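PDB 3MKH: nitroalkane oxidase from Podospora anserina, which catalyses the FAD-dependent oxidation of nitroalkanes to aldehydes or ketones, consuming oxygen and releasing nitrite and hydrogen peroxide. Local coordinates for residues A[79-83]-A[328-332]; A[157-163]-A[249-255]. All coordinates share one frame; numbering follows the deposited sequence.

How the contacts relate
Contact 1 lies in the helical part of this acyl-CoA dehydrogenase-type fold, joining helix 75-88 of the N-terminal family region to helix 311-340 of the C-terminal one. Contact 2 belongs to the beta domain, and its segments fall within the long loop that contact 1 closes. The two lie on opposite sides of the chain's centre, their own centres 40 Å apart and their nearest atoms about 26 Å apart. Contact 1 is the nearer to catalysis: the side chain of T331 is about 12 Å from that of D399, the inferred proton acceptor. Contact 2 is at the surface, away from the annotated sites.

Contact 1 of 2, residues A[79-83]-A[328-332]; sequences AILVE and RALTW
E83 meets R328 in a buried salt bridge between two helix segments that run roughly antiparallel, at 142°, with axes 11.6 Å apart. R328 presents the side of its guanidinium: NE donates to E83 OE1 at 3.0 Å and NH2 to E83 OE2 at 2.8 Å, both nearly straight. Each carboxylate oxygen is approached on its syn side but from well out of its plane, because the two flat groups are tilted 27° apart. E83 reaches across with CG anti to the backbone N (chi1 172°) and an extended chain, whereas R328 bends at chi3 to bring NE round to it. Glutamate suits the place because both oxygens have further partners: OE2 also pairs with R286 of helix 262-298, and OE1 accepts a bond from Y426 OH of the second subunit.

W332 lies beside this pair. Its indole N-H, NE1, donates to a water at 2.9 Å, which lies in the ring plane at the edge and donates in turn to E83 OE1 and, weakly, to the backbone O of A79. R328 CG lies 3.7 Å above one face of the indole, toward its rim. I80 CG1 approaches W332 CZ2 obliquely at 3.9 Å. A79 CB meets T331 CG2 at 4.2 Å and the W332 ring obliquely; so small a methyl suits this end, where A79 CA and W332 CA are 7.4 Å apart.

Two arginines around one carboxylate probably keep E83 ionised, and its bond to Y426 ties this interhelical joint to the subunit interface.

Contact 2 of 2, residues A[157-163]-A[249-255]; sequences LEGDEWV and RVPTKNV
W162 and V250 form the hydrogen-bonded pair of an antiparallel ladder: W162 N donates to V250 O at 2.8 Å, and V250 N returns a bond to W162 O at 2.9 Å. Just before it, a type II' turn from E158 to E161 makes the hairpin joining strands 154-158 and 161-168; G159 suits its positive phi.

Apolar packing gathers on the W162 face of the sheet. The indole is sandwiched: V255 CG2 sits over one face, 3.4 Å from CD1, and on the opposite face L157 CB lies 3.8 Å from the plane, toward the rim. Beta-branched V250 packs CG2 against W162 CB. Where V163 points, the methylenes of R249 run alongside it, CG 3.6 Å from V163 CG2.

The polar contacts are looser. R249, extended from CG to NE, makes a long salt bridge to E161 OE2, 3.7 Å from NE; a water donates to E158 OE1 and accepts, weakly, from R249 NH2. Another water joins D160 O to T252 N, at 2.7 and 2.9 Å.

The chemistry thus divides the work: backbone bonds make the strand pairing, the indole packs the hairpin against the residues following strand 249-251, and the charges at this solvent-facing edge probably add less.

Contact 1 of 2, residues A[79-83]-A[328-332]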
loop_
_atom_site.group_PDB
_atom_site.type_symbol
_atom_site.label_atom_id
_atom_site.label_comp_id
_atom_site.label_asym_id
_atom_site.label_seq_id
_atom_site.Cartn_x
_atom_site.Cartn_y
_atom_site.Cartn_z
ATOM N N ALA A 79 -4.877 -20.034 20.015
ATOM C CA ALA A 79 -4.121 -19.142 19.140
ATOM C C ALA A 79 -2.627 -19.370 19.318
ATOM O O ALA A 79 -1.857 -19.292 18.358
ATOM C CB ALA A 79 -4.479 -17.686 19.407
ATOM N N ILE A 80 -2.219 -19.660 20.551
ATOM C CA ILE A 80 -0.818 -19.946 20.835
ATOM C C ILE A 80 -0.388 -21.229 20.129
ATOM O O ILE A 80 0.633 -21.264 19.442
ATOM C CB ILE A 80 -0.552 -20.020 22.360
ATOM C CG1 ILE A 80 -0.655 -18.611 22.962
ATOM C CG2 ILE A 80 0.805 -20.670 22.631
ATOM C CD1 ILE A 80 -0.776 -18.563 24.497
ATOM N N LEU A 81 -1.188 -22.274 20.261
ATOM C CA LEU A 81 -0.872 -23.536 19.605
ATOM C C LEU A 81 -0.803 -23.361 18.084
ATOM O O LEU A 81 0.144 -23.813 17.426
ATOM C CB LEU A 81 -1.919 -24.595 19.967
ATOM C CG LEU A 81 -1.861 -25.894 19.154
ATOM C CD1 LEU A 81 -0.584 -26.652 19.456
ATOM C CD2 LEU A 81 -3.073 -26.769 19.461
ATOM N N VAL A 82 -1.821 -22.721 17.524
ATOM C CA VAL A 82 -1.909 -22.561 16.072
ATOM C C VAL A 82 -0.738 -21.747 15.490
ATOM O O VAL A 82 -0.196 -22.095 14.433
ATOM C CB VAL A 82 -3.264 -21.941 15.655
ATOM C CG1 VAL A 82 -3.249 -21.563 14.196
ATOM C CG2 VAL A 82 -4.398 -22.928 15.931
ATOM N N GLU A 83 -0.346 -20.676 16.180
ATOM C CA GLU A 83 0.773 -19.856 15.724
ATOM C C GLU A 83 2.046 -20.701 15.645
ATOM O O GLU A 83 2.761 -20.689 14.636
ATOM C CB GLU A 83 1.001 -18.620 16.641
ATOM C CG GLU A 83 2.297 -17.849 16.289
ATOM C CD GLU A 83 2.720 -16.796 17.331
ATOM O OE1 GLU A 83 1.896 -16.430 18.193
ATOM O OE2 GLU A 83 3.893 -16.342 17.282
ATOM N N ARG A 328 -0.247 -10.268 16.071
ATOM C CA ARG A 328 -0.418 -11.110 17.267
ATOM C C ARG A 328 -1.250 -10.390 18.329
ATOM O O ARG A 328 -2.138 -10.979 18.929
ATOM C CB ARG A 328 0.917 -11.574 17.883
ATOM C CG ARG A 328 0.702 -12.645 18.952
ATOM C CD ARG A 328 1.987 -13.027 19.688
ATOM N NE ARG A 328 2.949 -13.663 18.801
ATOM C CZ ARG A 328 4.061 -13.084 18.364
ATOM N NH1 ARG A 328 4.359 -11.833 18.729
ATOM N NH2 ARG A 328 4.877 -13.752 17.555
ATOM N N ALA A 329 -0.947 -9.113 18.550
ATOM C CA ALA A 329 -1.672 -8.291 19.518
ATOM C C ALA A 329 -3.165 -8.269 19.197
ATOM O O ALA A 329 -4.005 -8.470 20.085
ATOM C CB ALA A 329 -1.091 -6.867 19.530
ATOM N N LEU A 330 -3.488 -8.032 17.921
ATOM C CA LEU A 330 -4.871 -8.021 17.457
ATOM C C LEU A 330 -5.519 -9.400 17.603
ATOM O O LEU A 330 -6.651 -9.514 18.079
ATOM C CB LEU A 330 -4.966 -7.540 15.994
ATOM C CG LEU A 330 -6.400 -7.574 15.439
ATOM C CD1 LEU A 330 -7.317 -6.752 16.313
ATOM C CD2 LEU A 330 -6.471 -7.078 13.998
ATOM N N THR A 331 -4.802 -10.448 17.191
ATOM C CA THR A 331 -5.338 -11.800 17.318
ATOM C C THR A 331 -5.670 -12.129 18.785
ATOM O O THR A 331 -6.715 -12.707 19.077
ATOM C CB THR A 331 -4.375 -12.861 16.743
ATOM O OG1 THR A 331 -4.287 -12.694 15.324
ATOM C CG2 THR A 331 -4.886 -14.262 17.035
ATOM N N TRP A 332 -4.771 -11.783 19.703
ATOM C CA TRP A 332 -5.007 -12.093 21.125
ATOM C C TRP A 332 -6.157 -11.264 21.713
ATOM O O TRP A 332 -6.941 -11.752 22.533
ATOM C CB TRP A 332 -3.727 -11.908 21.938
ATOM C CG TRP A 332 -2.711 -13.009 21.701
ATOM C CD1 TRP A 332 -2.741 -13.965 20.718
ATOM C CD2 TRP A 332 -1.532 -13.270 22.471
ATOM N NE1 TRP A 332 -1.648 -14.800 20.829
ATOM C CE2 TRP A 332 -0.893 -14.395 21.896
ATOM C CE3 TRP A 332 -0.955 -12.665 23.595
ATOM C CZ2 TRP A 332 0.297 -14.921 22.405
ATOM C CZ3 TRP A 332 0.231 -13.186 24.095
ATOM C CH2 TRP A 332 0.839 -14.306 23.501
HETATM O O HOH W 1 -0.797 -16.657 18.723
#

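Contact 2 of 2, residues A[157-163]-A[249-255]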
loop_
_atom_site.group_PDB
_atom_site.type_symbol
_atom_site.label_atom_id
_atom_site.label_comp_id
_atom_site.label_asym_id
_atom_site.label_seq_id
_atom_site.Cartn_x
_atom_site.Cartn_y
_atom_site.Cartn_z
ATOM N N LEU A 157 -37.057 -34.193 4.012
ATOM C CA LEU A 157 -37.572 -35.204 4.923
ATOM C C LEU A 157 -38.520 -36.125 4.151
ATOM O O LEU A 157 -39.508 -35.673 3.595
ATOM C CB LEU A 157 -38.299 -34.548 6.099
ATOM C CG LEU A 157 -38.928 -35.435 7.180
ATOM C CD1 LEU A 157 -37.882 -36.288 7.869
ATOM C CD2 LEU A 157 -39.645 -34.568 8.200
ATOM N N GLU A 158 -38.186 -37.410 4.101
ATOM C CA GLU A 158 -39.029 -38.414 3.466
ATOM C C GLU A 158 -39.358 -39.444 4.519
ATOM O O GLU A 158 -38.539 -40.303 4.837
ATOM C CB GLU A 158 -38.310 -39.072 2.279
ATOM C CG GLU A 158 -37.740 -38.060 1.302
ATOM C CD GLU A 158 -37.393 -38.643 -0.058
ATOM O OE1 GLU A 158 -37.136 -39.864 -0.147
ATOM O OE2 GLU A 158 -37.371 -37.864 -1.038
ATOM N N GLY A 159 -40.554 -39.336 5.091
ATOM C CA GLY A 159 -40.923 -40.206 6.186
ATOM C C GLY A 159 -40.139 -39.850 7.430
ATOM O O GLY A 159 -40.192 -38.705 7.906
ATOM N N ASP A 160 -39.418 -40.825 7.971
ATOM C CA ASP A 160 -38.607 -40.580 9.162
ATOM C C ASP A 160 -37.102 -40.518 8.858
ATOM O O ASP A 160 -36.271 -40.726 9.736
ATOM C CB ASP A 160 -38.895 -41.621 10.249
ATOM C CG ASP A 160 -38.489 -43.024 9.840
ATOM O OD1 ASP A 160 -38.308 -43.267 8.625
ATOM O OD2 ASP A 160 -38.353 -43.886 10.738
ATOM N N GLU A 161 -36.748 -40.234 7.615
ATOM C CA GLU A 161 -35.344 -40.004 7.310
ATOM C C GLU A 161 -35.145 -38.739 6.477
ATOM O O GLU A 161 -35.989 -38.380 5.658
ATOM C CB GLU A 161 -34.706 -41.241 6.668
ATOM C CG GLU A 161 -35.573 -41.953 5.659
ATOM C CD GLU A 161 -34.950 -43.245 5.148
ATOM O OE1 GLU A 161 -34.126 -43.856 5.873
ATOM O OE2 GLU A 161 -35.290 -43.644 4.013
ATOM N N TRP A 162 -34.038 -38.047 6.720
ATOM C CA TRP A 162 -33.639 -36.936 5.873
ATOM C C TRP A 162 -32.806 -37.469 4.720
ATOM O O TRP A 162 -31.970 -38.348 4.898
ATOM C CB TRP A 162 -32.856 -35.887 6.676
ATOM C CG TRP A 162 -33.759 -35.034 7.521
ATOM C CD1 TRP A 162 -34.160 -35.281 8.810
ATOM C CD2 TRP A 162 -34.393 -33.814 7.131
ATOM N NE1 TRP A 162 -34.999 -34.286 9.241
ATOM C CE2 TRP A 162 -35.161 -33.373 8.231
ATOM C CE3 TRP A 162 -34.402 -33.056 5.952
ATOM C CZ2 TRP A 162 -35.920 -32.204 8.191
ATOM C CZ3 TRP A 162 -35.146 -31.883 5.921
ATOM C CH2 TRP A 162 -35.900 -31.473 7.034
ATOM N N VAL A 163 -33.038 -36.936 3.531
ATOM C CA VAL A 163 -32.324 -37.408 2.360
ATOM C C VAL A 163 -31.488 -36.273 1.784
ATOM O O VAL A 163 -32.010 -35.216 1.453
ATOM C CB VAL A 163 -33.290 -37.969 1.305
ATOM C CG1 VAL A 163 -32.521 -38.479 0.098
ATOM C CG2 VAL A 163 -34.121 -39.093 1.915
ATOM N N ARG A 249 -29.345 -41.085 3.083
ATOM C CA ARG A 249 -30.456 -41.038 4.022
ATOM C C ARG A 249 -29.978 -41.208 5.455
ATOM O O ARG A 249 -29.224 -42.131 5.763
ATOM C CB ARG A 249 -31.482 -42.124 3.679
ATOM C CG ARG A 249 -32.028 -42.004 2.263
ATOM C CD ARG A 249 -33.140 -43.023 1.983
ATOM N NE ARG A 249 -33.820 -42.745 0.715
ATOM C CZ ARG A 249 -33.340 -43.087 -0.481
ATOM N NH1 ARG A 249 -32.173 -43.715 -0.574
ATOM N NH2 ARG A 249 -34.021 -42.797 -1.587
ATOM N N VAL A 250 -30.435 -40.321 6.336
ATOM C CA VAL A 250 -30.061 -40.409 7.738
ATOM C C VAL A 250 -31.284 -40.228 8.643
ATOM O O VAL A 250 -32.253 -39.558 8.276
ATOM C CB VAL A 250 -28.981 -39.361 8.110
ATOM C CG1 VAL A 250 -27.707 -39.603 7.301
ATOM C CG2 VAL A 250 -29.512 -37.945 7.904
ATOM N N PRO A 251 -31.236 -40.834 9.827
ATOM C CA PRO A 251 -32.346 -40.714 10.775
ATOM C C PRO A 251 -32.399 -39.302 11.350
ATOM O O PRO A 251 -31.460 -38.503 11.183
ATOM C CB PRO A 251 -32.012 -41.762 11.842
ATOM C CG PRO A 251 -30.510 -41.899 11.781
ATOM C CD PRO A 251 -30.149 -41.699 10.327
ATOM N N THR A 252 -33.492 -38.983 12.023
ATOM C CA THR A 252 -33.711 -37.618 12.467
ATOM C C THR A 252 -32.759 -37.209 13.589
ATOM O O THR A 252 -32.500 -36.025 13.782
ATOM C CB THR A 252 -35.177 -37.392 12.887
ATOM O OG1 THR A 252 -35.520 -38.334 13.908
ATOM C CG2 THR A 252 -36.105 -37.575 11.689
ATOM N N LYS A 253 -32.223 -38.176 14.324
ATOM C CA LYS A 253 -31.219 -37.842 15.335
ATOM C C LYS A 253 -30.005 -37.141 14.710
ATOM O O LYS A 253 -29.301 -36.398 15.393
ATOM C CB LYS A 253 -30.767 -39.076 16.124
ATOM C CG LYS A 253 -30.041 -40.128 15.317
ATOM C CD LYS A 253 -29.577 -41.269 16.206
ATOM C CE LYS A 253 -28.852 -42.331 15.411
ATOM N NZ LYS A 253 -28.450 -43.487 16.241
ATOM N N ASN A 254 -29.769 -37.378 13.416
ATOM C CA ASN A 254 -28.607 -36.796 12.727
ATOM C C ASN A 254 -28.719 -35.291 12.507
ATOM O O ASN A 254 -27.722 -34.624 12.197
ATOM C CB ASN A 254 -28.351 -37.478 11.373
ATOM C CG ASN A 254 -27.528 -38.752 11.490
ATOM O OD1 ASN A 254 -26.541 -38.942 10.764
ATOM N ND2 ASN A 254 -27.938 -39.640 12.369
ATOM N N VAL A 255 -29.930 -34.748 12.618
ATOM C CA VAL A 255 -30.103 -33.311 12.437
ATOM C C VAL A 255 -29.498 -32.556 13.623
ATOM O O VAL A 255 -29.890 -32.776 14.774
ATOM C CB VAL A 255 -31.575 -32.917 12.280
ATOM C CG1 VAL A 255 -31.699 -31.405 12.204
ATOM C CG2 VAL A 255 -32.182 -33.577 11.040
HETATM O O HOH W 2 -36.037 -41.889 1.352
HETATM O O HOH W 3 -35.434 -40.437 -2.615
HETATM O O HOH W 4 -35.339 -41.195 12.205
#